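Local coordinates for protein GCN5-related N-acetyltransferase (Kribbella flavida, PDB 4H89) that probably transfers acyl groups, most likely acetyl from acetyl-coenzyme A, as a GCN5-related N-acetyltransferase of the GNAT fold, at residues F122-T133 with V164-L173; V72-P80 with S91-A100. All blocks are in the same frame, centred on the assembly; numbering follows the deposited sequence.

Contacts 1 and 2 are two antiparallel strand pairings in one mixed sheet, their centres about 15 Å apart. Contact 2, a buried hairpin about 4 Å from the centre of the chain, lies in the core; contact 1, centred about 11 Å out, is partly buried and is touched by the second subunit. No element is common to both, but strands 89-96 and 124-131 are parallel neighbours, joined by S91 OG with Q126 O and by the rings of F94 and F127. In GNAT enzymes the equivalent pair splays to admit acetyl-coenzyme A, probably here too. Contact 2 adds hydroxyls and a tyrosine ring to its backbone bonds; contact 1 has a bulge within its own pairing and adds a carboxylate and a histidine.

Contact 1. Residues F122-T133 with V164-L173; sequences FRAIQFNAVVET and VGLHVMHRPL
The H167 imidazole lies obliquely against E132, with NE2 3.5 Å from E132 CB. A water in the ring plane bridges NE2 to E132 O, and ND1 is hydrogen-bonded to T151 OG1 on strand 147-155; partners at both nitrogens fix how the ring is turned. The H170 ring also comes in obliquely, NE2 lying 3.4 Å from A124 CB. F127 meets M169 through CB, while its ring stacks on F146 and meets W141 edge to face.

Backbone bonds run the length of the antiparallel pair, from R123 with L173 to E132 with G165. Between F127 and V130 the register slips by one residue, a beta bulge, and a water joins N128 O to L166 O there. Apolar side chains pack across the pair: V130 CG2 sits 3.8 Å from SE of the selenomethionine M169, the two side chains crossing near a right angle; V131 CG2 is 3.7 Å from L166 CD2; L173 CD1 lies 3.9 Å from I125 CG1.

E132 closes the pairing twice over. Its N donates to G165 O, and with CG wedged between backbone N and carbonyl carbon (chi1 73°) the extended chain brings OE2 to within 2.8 Å of G165 N, which meets it on the anti side, 25° out of the carboxylate plane. A side-chain oxygen thus does the work of a strand carbonyl, so that both polar backbone atoms of G165 remain satisfied where the strand pairing ends.

Contact 2. Residues V72-P80 with S91-A100; sequences VLGSANMYP and SASFMVAAAA
Y79 lays one ring face over the S91 peptide, S91 O standing 3.9 Å above the ring centre of Y79. The ring gets there because CG occupies the position between backbone N and carbonyl carbon (chi1 40°), folding it across to the partner strand, where CE1 of Y79 rests 3.6 Å from S91 CB.

The backbone bonds are those of a regular antiparallel hairpin. S75 with M95, N77 with S93 and Y79 with S91 are hydrogen-bonded pairs, and A97 N extends the series to L73 O. At that far end L73 and G74 both face A65 on the next strand, a classic beta bulge.

Apolar contacts gather mostly on the A76, M78, A92 and F94 face. A76 CB touches F94 CD1 at 3.6 Å, the ring turned obliquely and meeting W141 beyond; M78 CB lies 4.1 Å from A92 CB.

The other face is more polar, though M95 packs there on helix 19-32. S75 OG is hydrogen-bonded to T63 O, and Y79 OH to S93 OG at 3.2 Å, either being a possible donor. A water donates to S91 OG, its oxygen 2.8 Å from S91 OG, and lies in the Y79 ring plane, doubtfully close to Y79 OH. A leucine in place of Y79 would probably leave S93 OG without its phenolic partner and the S91 carbonyl without its aromatic cover.

Apolar side chains thus pack under helix 105-119 on the A76 and F94 face, a mixed polar and apolar face lies under helix 19-32, and S91 OG, hydrogen-bonded to Q126 O, ties the hairpin to strand 124-131.

Contact 1. Residues F122-T133 with V164-L173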
ATOM      1  N   PHE A 122      -0.499 -16.340 -10.037  1.00 12.99           N
ATOM      2  CA  PHE A 122      -1.236 -15.132  -9.713  1.00 12.24           C
ATOM      3  C   PHE A 122      -2.310 -14.913 -10.777  1.00 11.84           C
ATOM      4  O   PHE A 122      -2.182 -15.332 -11.935  1.00 13.31           O
ATOM      5  CB  PHE A 122      -0.276 -13.932  -9.646  1.00 11.92           C
ATOM      6  CG  PHE A 122       0.649 -13.917  -8.438  1.00 12.30           C
ATOM      7  CD1 PHE A 122       0.244 -13.400  -7.241  1.00 13.26           C
ATOM      8  CD2 PHE A 122       1.898 -14.467  -8.530  1.00 12.54           C
ATOM      9  CE1 PHE A 122       1.100 -13.314  -6.151  1.00 14.18           C
ATOM     10  CE2 PHE A 122       2.792 -14.365  -7.463  1.00 14.06           C
ATOM     11  CZ  PHE A 122       2.386 -13.825  -6.254  1.00 14.12           C
ATOM     12  N   ARG A 123      -3.338 -14.171 -10.387  1.00 12.38           N
ATOM     13  CA  ARG A 123      -4.465 -13.827 -11.265  1.00 12.17           C
ATOM     14  C   ARG A 123      -4.364 -12.427 -11.889  1.00 13.76           C
ATOM     15  O   ARG A 123      -5.048 -12.138 -12.858  1.00 13.76           O
ATOM     16  CB  ARG A 123      -5.771 -13.915 -10.516  1.00 12.62           C
ATOM     17  CG  ARG A 123      -6.181 -15.328 -10.254  1.00 16.39           C
ATOM     18  CD  ARG A 123      -7.375 -15.436  -9.330  1.00 17.33           C
ATOM     19  NE  ARG A 123      -8.124 -16.679  -9.504  1.00 24.24           N
ATOM     20  CZ  ARG A 123      -7.745 -17.860  -9.029  1.00 23.23           C
ATOM     21  NH1 ARG A 123      -8.577 -18.839  -9.180  1.00 25.31           N
ATOM     22  NH2 ARG A 123      -6.554 -18.088  -8.400  1.00 19.93           N
ATOM     23  N   ALA A 124      -3.489 -11.574 -11.357  1.00 12.38           N
ATOM     24  CA  ALA A 124      -3.341 -10.204 -11.817  1.00 12.09           C
ATOM     25  C   ALA A 124      -2.093  -9.619 -11.186  1.00 11.67           C
ATOM     26  O   ALA A 124      -1.507 -10.207 -10.303  1.00 12.44           O
ATOM     27  CB  ALA A 124      -4.566  -9.392 -11.446  1.00 12.84           C
ATOM     28  N   ILE A 125      -1.748  -8.449 -11.700  1.00 12.11           N
ATOM     29  CA  ILE A 125      -0.660  -7.629 -11.177  1.00 11.62           C
ATOM     30  C   ILE A 125      -1.177  -6.204 -10.993  1.00 13.08           C
ATOM     31  O   ILE A 125      -1.885  -5.679 -11.834  1.00 13.49           O
ATOM     32  CB  ILE A 125       0.539  -7.566 -12.135  1.00 13.33           C
ATOM     33  CG1 ILE A 125       0.987  -8.954 -12.562  1.00 14.16           C
ATOM     34  CG2 ILE A 125       1.722  -6.850 -11.495  1.00 14.03           C
ATOM     35  CD1 ILE A 125       1.908  -8.997 -13.774  1.00 15.35           C
ATOM     36  N   GLN A 126      -0.812  -5.581  -9.886  1.00 12.07           N
ATOM     37  CA  GLN A 126      -1.222  -4.219  -9.579  1.00 13.91           C
ATOM     38  C   GLN A 126       0.012  -3.410  -9.201  1.00 14.79           C
ATOM     39  O   GLN A 126       0.843  -3.880  -8.416  1.00 15.80           O
ATOM     40  CB  GLN A 126      -2.199  -4.257  -8.397  1.00 15.60           C
ATOM     41  CG  GLN A 126      -2.689  -2.928  -7.898  1.00 17.20           C
ATOM     42  CD  GLN A 126      -3.750  -3.061  -6.865  1.00 16.82           C
ATOM     43  OE1 GLN A 126      -4.524  -4.053  -6.839  1.00 18.62           O
ATOM     44  NE2 GLN A 126      -3.851  -2.059  -6.019  1.00 19.67           N
ATOM     45  N   PHE A 127       0.105  -2.185  -9.730  1.00 14.44           N
ATOM     46  CA  PHE A 127       1.083  -1.185  -9.263  1.00 13.85           C
ATOM     47  C   PHE A 127       0.268  -0.120  -8.527  1.00 14.56           C
ATOM     48  O   PHE A 127      -0.600   0.509  -9.115  1.00 15.14           O
ATOM     49  CB  PHE A 127       1.864  -0.555 -10.444  1.00 15.58           C
ATOM     50  CG  PHE A 127       2.672  -1.525 -11.236  1.00 14.53           C
ATOM     51  CD1 PHE A 127       3.099  -2.768 -10.722  1.00 17.50           C
ATOM     52  CD2 PHE A 127       2.971  -1.245 -12.550  1.00 16.11           C
ATOM     53  CE1 PHE A 127       3.894  -3.632 -11.484  1.00 17.94           C
ATOM     54  CE2 PHE A 127       3.763  -2.062 -13.320  1.00 15.64           C
ATOM     55  CZ  PHE A 127       4.213  -3.284 -12.802  1.00 16.07           C
ATOM     56  N   ASN A 128       0.563   0.076  -7.242  1.00 16.56           N
ATOM     57  CA  ASN A 128      -0.261   0.918  -6.416  1.00 16.41           C
ATOM     58  C   ASN A 128      -0.105   2.399  -6.663  1.00 16.07           C
ATOM     59  O   ASN A 128      -1.022   3.166  -6.376  1.00 17.46           O
ATOM     60  CB  ASN A 128       0.041   0.608  -4.958  1.00 17.40           C
ATOM     61  CG  ASN A 128      -0.148  -0.836  -4.688  1.00 22.50           C
ATOM     62  OD1 ASN A 128      -1.272  -1.337  -4.877  1.00 18.50           O
ATOM     63  ND2 ASN A 128       0.975  -1.569  -4.430  1.00 31.20           N
ATOM     64  N   ALA A 129       1.072   2.800  -7.146  1.00 15.81           N
ATOM     65  CA  ALA A 129       1.405   4.202  -7.244  1.00 16.41           C
ATOM     66  C   ALA A 129       2.448   4.431  -8.306  1.00 18.30           C
ATOM     67  O   ALA A 129       3.629   4.132  -8.138  1.00 26.50           O
ATOM     68  CB  ALA A 129       1.923   4.699  -5.917  1.00 17.62           C
ATOM     69  N   VAL A 130       2.021   4.898  -9.451  1.00 14.60           N
ATOM     70  CA  VAL A 130       2.875   5.235 -10.547  1.00 13.90           C
ATOM     71  C   VAL A 130       2.742   6.741 -10.788  1.00 14.91           C
ATOM     72  O   VAL A 130       1.664   7.254 -10.978  1.00 15.20           O
ATOM     73  CB  VAL A 130       2.545   4.474 -11.844  1.00 15.00           C
ATOM     74  CG1 VAL A 130       3.568   4.843 -12.898  1.00 17.10           C
ATOM     75  CG2 VAL A 130       2.500   2.962 -11.573  1.00 16.10           C
ATOM     76  N   VAL A 131       3.851   7.477 -10.621  1.00 14.22           N
ATOM     77  CA  VAL A 131       3.813   8.928 -10.702  1.00 13.90           C
ATOM     78  C   VAL A 131       3.406   9.305 -12.130  1.00 13.74           C
ATOM     79  O   VAL A 131       4.011   8.850 -13.099  1.00 14.53           O
ATOM     80  CB  VAL A 131       5.185   9.558 -10.328  1.00 15.92           C
ATOM     81  CG1 VAL A 131       5.150  11.070 -10.482  1.00 20.22           C
ATOM     82  CG2 VAL A 131       5.596   9.169  -8.906  1.00 17.65           C
ATOM     83  N   GLU A 132       2.398  10.180 -12.265  1.00 13.41           N
ATOM     84  CA  GLU A 132       1.852  10.439 -13.602  1.00 14.10           C
ATOM     85  C   GLU A 132       2.797  11.155 -14.557  1.00 14.90           C
ATOM     86  O   GLU A 132       2.655  11.080 -15.753  1.00 17.14           O
ATOM     87  CB  GLU A 132       0.502  11.141 -13.556  1.00 17.16           C
ATOM     88  CG  GLU A 132       0.619  12.563 -13.160  1.00 17.96           C
ATOM     89  CD  GLU A 132      -0.667  13.366 -13.359  1.00 22.53           C
ATOM     90  OE1 GLU A 132      -1.271  13.260 -14.447  1.00 32.34           O
ATOM     91  OE2 GLU A 132      -0.986  14.176 -12.486  1.00 19.10           O
ATOM     92  N   THR A 133       3.772  11.823 -13.990  1.00 14.83           N
ATOM     93  CA  THR A 133       4.831  12.472 -14.762  1.00 15.96           C
ATOM     94  C   THR A 133       5.953  11.543 -15.191  1.00 17.23           C
ATOM     95  O   THR A 133       6.826  11.927 -15.971  1.00 19.11           O
ATOM     96  CB  THR A 133       5.444  13.633 -13.965  1.00 17.77           C
ATOM     97  OG1 THR A 133       5.837  13.173 -12.690  1.00 20.47           O
ATOM     98  CG2 THR A 133       4.389  14.705 -13.741  1.00 19.80           C
ATOM     99  N   VAL A 164       1.391  16.250  -8.172  1.00 12.65           N
ATOM    100  CA  VAL A 164       0.929  15.491  -9.332  1.00 13.17           C
ATOM    101  C   VAL A 164       0.275  14.177  -8.881  1.00 12.90           C
ATOM    102  O   VAL A 164       0.361  13.740  -7.714  1.00 13.27           O
ATOM    103  CB  VAL A 164       2.079  15.218 -10.326  1.00 13.38           C
ATOM    104  CG1 VAL A 164       2.680  16.533 -10.785  1.00 15.00           C
ATOM    105  CG2 VAL A 164       3.146  14.306  -9.759  1.00 15.41           C
ATOM    106  N   GLY A 165      -0.422  13.543  -9.818  1.00 12.18           N
ATOM    107  CA  GLY A 165      -1.173  12.328  -9.494  1.00 12.18           C
ATOM    108  C   GLY A 165      -0.336  11.078  -9.369  1.00 13.52           C
ATOM    109  O   GLY A 165       0.744  10.959  -9.914  1.00 13.11           O
ATOM    110  N   LEU A 166      -0.927  10.109  -8.645  1.00 12.90           N
ATOM    111  CA  LEU A 166      -0.421   8.758  -8.582  1.00 13.48           C
ATOM    112  C   LEU A 166      -1.443   7.801  -9.228  1.00 13.37           C
ATOM    113  O   LEU A 166      -2.548   7.665  -8.713  1.00 14.45           O
ATOM    114  CB  LEU A 166      -0.151   8.352  -7.128  1.00 13.13           C
ATOM    115  CG  LEU A 166       1.040   9.013  -6.420  1.00 13.59           C
ATOM    116  CD1 LEU A 166       1.083   8.525  -4.979  1.00 15.79           C
ATOM    117  CD2 LEU A 166       2.362   8.714  -7.153  1.00 14.97           C
ATOM    118  N   HIS A 167      -1.068   7.165 -10.336  1.00 12.30           N
ATOM    119  CA  HIS A 167      -1.922   6.204 -10.983  1.00 12.96           C
ATOM    120  C   HIS A 167      -1.902   4.909 -10.177  1.00 13.96           C
ATOM    121  O   HIS A 167      -0.839   4.503  -9.679  1.00 15.40           O
ATOM    122  CB  HIS A 167      -1.391   5.831 -12.348  1.00 13.97           C
ATOM    123  CG  HIS A 167      -1.323   6.905 -13.359  1.00 14.21           C
ATOM    124  ND1 HIS A 167      -2.318   7.791 -13.672  1.00 15.98           N
ATOM    125  CD2 HIS A 167      -0.306   7.145 -14.211  1.00 15.41           C
ATOM    126  CE1 HIS A 167      -1.895   8.544 -14.682  1.00 16.77           C
ATOM    127  NE2 HIS A 167      -0.677   8.167 -15.014  1.00 17.55           N
ATOM    128  N   VAL A 168      -3.038   4.217 -10.172  1.00 12.66           N
ATOM    129  CA  VAL A 168      -3.082   2.811  -9.817  1.00 13.21           C
ATOM    130  C   VAL A 168      -3.195   2.073 -11.142  1.00 13.08           C
ATOM    131  O   VAL A 168      -4.051   2.415 -11.939  1.00 14.72           O
ATOM    132  CB  VAL A 168      -4.321   2.519  -8.944  1.00 15.38           C
ATOM    133  CG1 VAL A 168      -4.394   1.017  -8.624  1.00 15.84           C
ATOM    134  CG2 VAL A 168      -4.235   3.374  -7.675  1.00 19.42           C
HETATM  135  N   MSE A 169      -2.317   1.114 -11.397  1.00 12.91           N
HETATM  136  CA  MSE A 169      -2.280   0.403 -12.656  1.00 13.59           C
HETATM  137  C   MSE A 169      -2.481  -1.088 -12.414  1.00 13.98           C
HETATM  138  O   MSE A 169      -2.146  -1.610 -11.356  1.00 14.65           O
HETATM  139  CB  MSE A 169      -1.004   0.611 -13.415  1.00 13.12           C
HETATM  140  CG  MSE A 169      -0.757   2.101 -13.666  1.00 15.20           C
HETATM  141 SE   MSE A 169       0.666   2.539 -14.908  0.90 17.31          SE
HETATM  142  CE  MSE A 169      -0.088   2.070 -16.628  1.00 17.93           C
ATOM    143  N   HIS A 170      -3.041  -1.769 -13.404  1.00 12.75           N
ATOM    144  CA  HIS A 170      -3.439  -3.161 -13.248  1.00 13.13           C
ATOM    145  C   HIS A 170      -3.357  -3.895 -14.559  1.00 12.73           C
ATOM    146  O   HIS A 170      -3.585  -3.328 -15.628  1.00 13.17           O
ATOM    147  CB  HIS A 170      -4.870  -3.180 -12.745  1.00 14.57           C
ATOM    148  CG  HIS A 170      -5.495  -4.541 -12.659  1.00 16.00           C
ATOM    149  ND1 HIS A 170      -6.245  -5.054 -13.684  1.00 17.75           N
ATOM    150  CD2 HIS A 170      -5.509  -5.482 -11.675  1.00 17.24           C
ATOM    151  CE1 HIS A 170      -6.706  -6.236 -13.341  1.00 17.65           C
ATOM    152  NE2 HIS A 170      -6.296  -6.502 -12.122  1.00 17.07           N
ATOM    153  N   ARG A 171      -3.020  -5.181 -14.482  0.50 12.20           N
ATOM    154  CA  ARG A 171      -2.972  -6.084 -15.647  0.50 13.98           C
ATOM    155  C   ARG A 171      -3.551  -7.419 -15.182  0.50 13.66           C
ATOM    156  O   ARG A 171      -3.090  -7.934 -14.162  0.50 14.36           O
ATOM    157  CB  ARG A 171      -1.494  -6.297 -16.015  0.50 17.24           C
ATOM    158  CG  ARG A 171      -1.255  -7.049 -17.296  0.50 15.72           C
ATOM    159  CD  ARG A 171       0.201  -7.414 -17.406  0.50 15.75           C
ATOM    160  NE  ARG A 171       0.610  -7.768 -18.758  0.50 16.26           N
ATOM    161  CZ  ARG A 171       0.341  -8.915 -19.349  0.50 15.83           C
ATOM    162  NH1 ARG A 171      -0.430  -9.837 -18.784  0.50 18.32           N
ATOM    163  NH2 ARG A 171       0.850  -9.136 -20.527  0.50 16.49           N
ATOM    164  N   PRO A 172      -4.544  -8.010 -15.909  1.00 14.09           N
ATOM    165  CA  PRO A 172      -4.918  -9.383 -15.631  1.00 13.41           C
ATOM    166  C   PRO A 172      -3.857 -10.365 -16.107  1.00 13.64           C
ATOM    167  O   PRO A 172      -3.070 -10.047 -16.998  1.00 14.30           O
ATOM    168  CB  PRO A 172      -6.218  -9.581 -16.423  1.00 16.89           C
ATOM    169  CG  PRO A 172      -6.027  -8.686 -17.605  1.00 19.43           C
ATOM    170  CD  PRO A 172      -5.294  -7.462 -17.052  1.00 16.35           C
ATOM    171  N   LEU A 173      -3.830 -11.552 -15.505  1.00 14.54           N
ATOM    172  CA  LEU A 173      -3.016 -12.667 -15.946  1.00 14.91           C
ATOM    173  C   LEU A 173      -3.925 -13.843 -16.274  1.00 19.26           C
ATOM    174  O   LEU A 173      -3.493 -14.780 -16.933  1.00 20.92           O
ATOM    175  CB  LEU A 173      -2.051 -13.092 -14.850  1.00 14.21           C
ATOM    176  CG  LEU A 173      -0.969 -12.098 -14.496  1.00 15.39           C
ATOM    177  CD1 LEU A 173      -0.298 -12.552 -13.212  1.00 16.10           C
ATOM    178  CD2 LEU A 173       0.043 -11.934 -15.620  1.00 18.39           C
ATOM    179  OXT LEU A 173      -5.079 -13.871 -15.844  1.00 22.23           O
TER
HETATM  180  O   HOH W   1      -2.105   5.732  -6.168  1.00 24.19           O
HETATM  181  O   HOH W   2       0.753   9.530 -17.077  1.00 19.49           O

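Contact 2. Residues V72-P80 with S91-A100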
ATOM      1  N   VAL A  72      25.528  -5.441 -13.060  1.00 17.80           N
ATOM      2  CA  VAL A  72      24.135  -5.221 -12.756  1.00 15.66           C
ATOM      3  C   VAL A  72      23.697  -3.878 -13.334  1.00 15.49           C
ATOM      4  O   VAL A  72      24.267  -2.832 -12.992  1.00 18.25           O
ATOM      5  CB  VAL A  72      23.894  -5.268 -11.244  1.00 17.41           C
ATOM      6  CG1 VAL A  72      22.469  -4.899 -10.896  1.00 15.90           C
ATOM      7  CG2 VAL A  72      24.237  -6.645 -10.716  1.00 18.50           C
ATOM      8  N   LEU A  73      22.632  -3.907 -14.144  1.00 14.32           N
ATOM      9  CA  LEU A  73      22.072  -2.734 -14.823  1.00 15.48           C
ATOM     10  C   LEU A  73      20.737  -2.288 -14.219  1.00 14.48           C
ATOM     11  O   LEU A  73      20.250  -1.227 -14.514  1.00 16.75           O
ATOM     12  CB  LEU A  73      21.824  -3.082 -16.278  1.00 16.49           C
ATOM     13  CG  LEU A  73      23.037  -3.613 -17.042  1.00 22.13           C
ATOM     14  CD1 LEU A  73      22.617  -3.956 -18.468  1.00 26.98           C
ATOM     15  CD2 LEU A  73      24.159  -2.595 -17.052  1.00 25.11           C
ATOM     16  N   GLY A  74      20.118  -3.156 -13.431  1.00 14.46           N
ATOM     17  CA  GLY A  74      18.809  -2.898 -12.879  1.00 13.91           C
ATOM     18  C   GLY A  74      18.349  -4.067 -12.018  1.00 12.74           C
ATOM     19  O   GLY A  74      18.998  -5.120 -11.991  1.00 13.48           O
ATOM     20  N   SER A  75      17.232  -3.864 -11.327  1.00 13.13           N
ATOM     21  CA  SER A  75      16.735  -4.906 -10.448  1.00 12.94           C
ATOM     22  C   SER A  75      15.236  -4.768 -10.303  1.00 12.42           C
ATOM     23  O   SER A  75      14.665  -3.675 -10.462  1.00 13.29           O
ATOM     24  CB  SER A  75      17.453  -4.786  -9.091  1.00 12.73           C
ATOM     25  OG  SER A  75      17.052  -5.798  -8.187  1.00 13.89           O
ATOM     26  N   ALA A  76      14.555  -5.873  -9.986  1.00 13.07           N
ATOM     27  CA  ALA A  76      13.122  -5.855  -9.736  1.00 12.74           C
ATOM     28  C   ALA A  76      12.852  -6.709  -8.498  1.00 11.69           C
ATOM     29  O   ALA A  76      13.556  -7.682  -8.235  1.00 12.88           O
ATOM     30  CB  ALA A  76      12.334  -6.408 -10.893  1.00 13.34           C
ATOM     31  N   ASN A  77      11.792  -6.378  -7.792  0.50 13.55           N
ATOM     32  CA  ASN A  77      11.301  -7.327  -6.839  0.50 14.02           C
ATOM     33  C   ASN A  77       9.794  -7.422  -6.999  0.50 15.09           C
ATOM     34  O   ASN A  77       9.132  -6.508  -7.506  0.50 19.71           O
ATOM     35  CB  ASN A  77      11.749  -7.020  -5.418  0.50 16.80           C
ATOM     36  CG  ASN A  77      11.006  -5.875  -4.825  0.50 19.25           C
ATOM     37  OD1 ASN A  77      10.189  -5.228  -5.515  0.50 22.59           O
ATOM     38  ND2 ASN A  77      11.233  -5.632  -3.595  0.50 22.48           N
HETATM   39  N   MSE A  78       9.273  -8.585  -6.623  1.00 12.97           N
HETATM   40  CA  MSE A  78       7.914  -8.999  -6.931  1.00 13.55           C
HETATM   41  C   MSE A  78       7.411  -9.832  -5.775  1.00 14.49           C
HETATM   42  O   MSE A  78       8.163 -10.582  -5.148  1.00 14.59           O
HETATM   43  CB  MSE A  78       7.879  -9.702  -8.308  1.00 12.99           C
HETATM   44  CG  MSE A  78       8.733 -10.997  -8.344  1.00 13.20           C
HETATM   45 SE   MSE A  78       9.520 -11.276 -10.123  0.95 13.45          SE
HETATM   46  CE  MSE A  78      10.703  -9.940 -10.042  1.00 15.64           C
ATOM     47  N   TYR A  79       6.101  -9.749  -5.521  1.00 13.72           N
ATOM     48  CA  TYR A  79       5.570 -10.268  -4.255  1.00 13.83           C
ATOM     49  C   TYR A  79       4.040 -10.172  -4.327  1.00 13.28           C
ATOM     50  O   TYR A  79       3.527  -9.439  -5.148  1.00 13.40           O
ATOM     51  CB  TYR A  79       6.106  -9.394  -3.059  1.00 16.66           C
ATOM     52  CG  TYR A  79       6.129  -7.917  -3.395  1.00 19.00           C
ATOM     53  CD1 TYR A  79       5.008  -7.105  -3.278  1.00 22.22           C
ATOM     54  CD2 TYR A  79       7.276  -7.343  -3.873  1.00 21.12           C
ATOM     55  CE1 TYR A  79       5.031  -5.752  -3.678  1.00 24.91           C
ATOM     56  CE2 TYR A  79       7.327  -6.016  -4.256  1.00 23.05           C
ATOM     57  CZ  TYR A  79       6.226  -5.222  -4.168  1.00 22.76           C
ATOM     58  OH  TYR A  79       6.337  -3.906  -4.582  1.00 30.70           O
ATOM     59  N   PRO A  80       3.323 -10.803  -3.412  1.00 13.62           N
ATOM     60  CA  PRO A  80       1.880 -10.565  -3.367  1.00 12.65           C
ATOM     61  C   PRO A  80       1.585  -9.123  -2.947  1.00 13.19           C
ATOM     62  O   PRO A  80       2.224  -8.589  -2.004  1.00 15.30           O
ATOM     63  CB  PRO A  80       1.369 -11.584  -2.319  1.00 13.32           C
ATOM     64  CG  PRO A  80       2.490 -12.594  -2.204  1.00 15.97           C
ATOM     65  CD  PRO A  80       3.733 -11.800  -2.426  1.00 15.54           C
ATOM     66  N   SER A  91       2.436  -7.719  -7.113  1.00 13.02           N
ATOM     67  CA  SER A  91       2.952  -6.385  -7.447  1.00 13.93           C
ATOM     68  C   SER A  91       4.438  -6.482  -7.594  1.00 12.96           C
ATOM     69  O   SER A  91       5.040  -7.543  -7.408  1.00 13.16           O
ATOM     70  CB  SER A  91       2.564  -5.426  -6.346  1.00 16.27           C
ATOM     71  OG  SER A  91       2.888  -4.066  -6.690  1.00 16.30           O
ATOM     72  N   ALA A  92       5.039  -5.373  -7.987  1.00 13.19           N
ATOM     73  CA  ALA A  92       6.449  -5.336  -8.211  1.00 13.69           C
ATOM     74  C   ALA A  92       6.922  -3.903  -8.214  1.00 14.06           C
ATOM     75  O   ALA A  92       6.151  -2.961  -8.399  1.00 16.23           O
ATOM     76  CB  ALA A  92       6.788  -5.984  -9.554  1.00 14.59           C
ATOM     77  N   SER A  93       8.224  -3.764  -8.011  1.00 14.29           N
ATOM     78  CA  SER A  93       8.965  -2.522  -8.142  1.00 16.48           C
ATOM     79  C   SER A  93      10.207  -2.739  -8.995  1.00 14.12           C
ATOM     80  O   SER A  93      10.738  -3.828  -9.031  1.00 14.72           O
ATOM     81  CB  SER A  93       9.406  -2.031  -6.746  1.00 20.26           C
ATOM     82  OG  SER A  93       8.298  -1.813  -5.896  1.00 29.38           O
ATOM     83  N   PHE A  94      10.629  -1.660  -9.667  1.00 15.35           N
ATOM     84  CA  PHE A  94      11.731  -1.704 -10.619  1.00 15.69           C
ATOM     85  C   PHE A  94      12.699  -0.570 -10.393  1.00 17.63           C
ATOM     86  O   PHE A  94      12.277   0.561 -10.121  1.00 21.32           O
ATOM     87  CB  PHE A  94      11.194  -1.604 -12.070  1.00 16.80           C
ATOM     88  CG  PHE A  94      10.201  -2.674 -12.382  1.00 15.13           C
ATOM     89  CD1 PHE A  94      10.620  -3.903 -12.845  1.00 16.27           C
ATOM     90  CD2 PHE A  94       8.849  -2.501 -12.137  1.00 16.84           C
ATOM     91  CE1 PHE A  94       9.713  -4.936 -13.047  1.00 16.50           C
ATOM     92  CE2 PHE A  94       7.946  -3.534 -12.340  1.00 18.43           C
ATOM     93  CZ  PHE A  94       8.363  -4.734 -12.833  1.00 18.00           C
HETATM   94  N   MSE A  95      13.984  -0.883 -10.541  1.00 15.96           N
HETATM   95  CA  MSE A  95      15.030   0.149 -10.532  1.00 18.65           C
HETATM   96  C   MSE A  95      15.978  -0.151 -11.628  1.00 18.19           C
HETATM   97  O   MSE A  95      16.499  -1.229 -11.741  1.00 22.89           O
HETATM   98  CB  MSE A  95      15.794   0.134  -9.227  1.00 22.13           C
HETATM   99  CG  MSE A  95      14.801   0.333  -8.102  1.00 27.35           C
HETATM  100 SE   MSE A  95      15.813   0.691  -6.493  0.90 37.86          SE
HETATM  101  CE  MSE A  95      14.676   2.126  -5.816  1.00 52.24           C
ATOM    102  N   VAL A  96      16.207   0.840 -12.457  1.00 19.55           N
ATOM    103  CA  VAL A  96      17.175   0.754 -13.554  1.00 19.27           C
ATOM    104  C   VAL A  96      18.254   1.821 -13.357  1.00 20.12           C
ATOM    105  O   VAL A  96      17.952   2.983 -13.130  1.00 21.22           O
ATOM    106  CB  VAL A  96      16.480   0.954 -14.907  1.00 20.60           C
ATOM    107  CG1 VAL A  96      17.482   0.946 -16.045  1.00 21.66           C
ATOM    108  CG2 VAL A  96      15.412  -0.123 -15.140  1.00 23.70           C
ATOM    109  N   ALA A  97      19.505   1.419 -13.470  1.00 18.90           N
ATOM    110  CA  ALA A  97      20.627   2.357 -13.388  1.00 19.15           C
ATOM    111  C   ALA A  97      20.478   3.485 -14.370  1.00 22.19           C
ATOM    112  O   ALA A  97      20.111   3.266 -15.495  1.00 19.88           O
ATOM    113  CB  ALA A  97      21.942   1.616 -13.650  1.00 21.43           C
ATOM    114  N   ALA A  98      20.738   4.706 -13.931  1.00 23.64           N
ATOM    115  CA  ALA A  98      20.641   5.856 -14.851  1.00 22.04           C
ATOM    116  C   ALA A  98      21.412   5.617 -16.154  1.00 19.67           C
ATOM    117  O   ALA A  98      20.928   5.882 -17.265  1.00 22.22           O
ATOM    118  CB  ALA A  98      21.132   7.119 -14.189  1.00 27.59           C
ATOM    119  N   ALA A  99      22.604   5.051 -15.980  1.00 21.31           N
ATOM    120  CA  ALA A  99      23.477   4.765 -17.098  1.00 24.68           C
ATOM    121  C   ALA A  99      22.958   3.693 -18.021  1.00 24.43           C
ATOM    122  O   ALA A  99      23.437   3.560 -19.152  1.00 31.16           O
ATOM    123  CB  ALA A  99      24.855   4.378 -16.572  1.00 27.38           C
ATOM    124  N   ALA A 100      21.988   2.910 -17.542  1.00 21.46           N
ATOM    125  CA  ALA A 100      21.446   1.860 -18.349  1.00 24.06           C
ATOM    126  C   ALA A 100      20.118   2.167 -18.972  1.00 25.64           C
ATOM    127  O   ALA A 100      19.551   1.302 -19.598  1.00 29.19           O
ATOM    128  CB  ALA A 100      21.334   0.597 -17.530  1.00 24.78           C
TER
HETATM  129  O   HOH W   3       4.238  -2.618  -4.691  1.00 41.17           O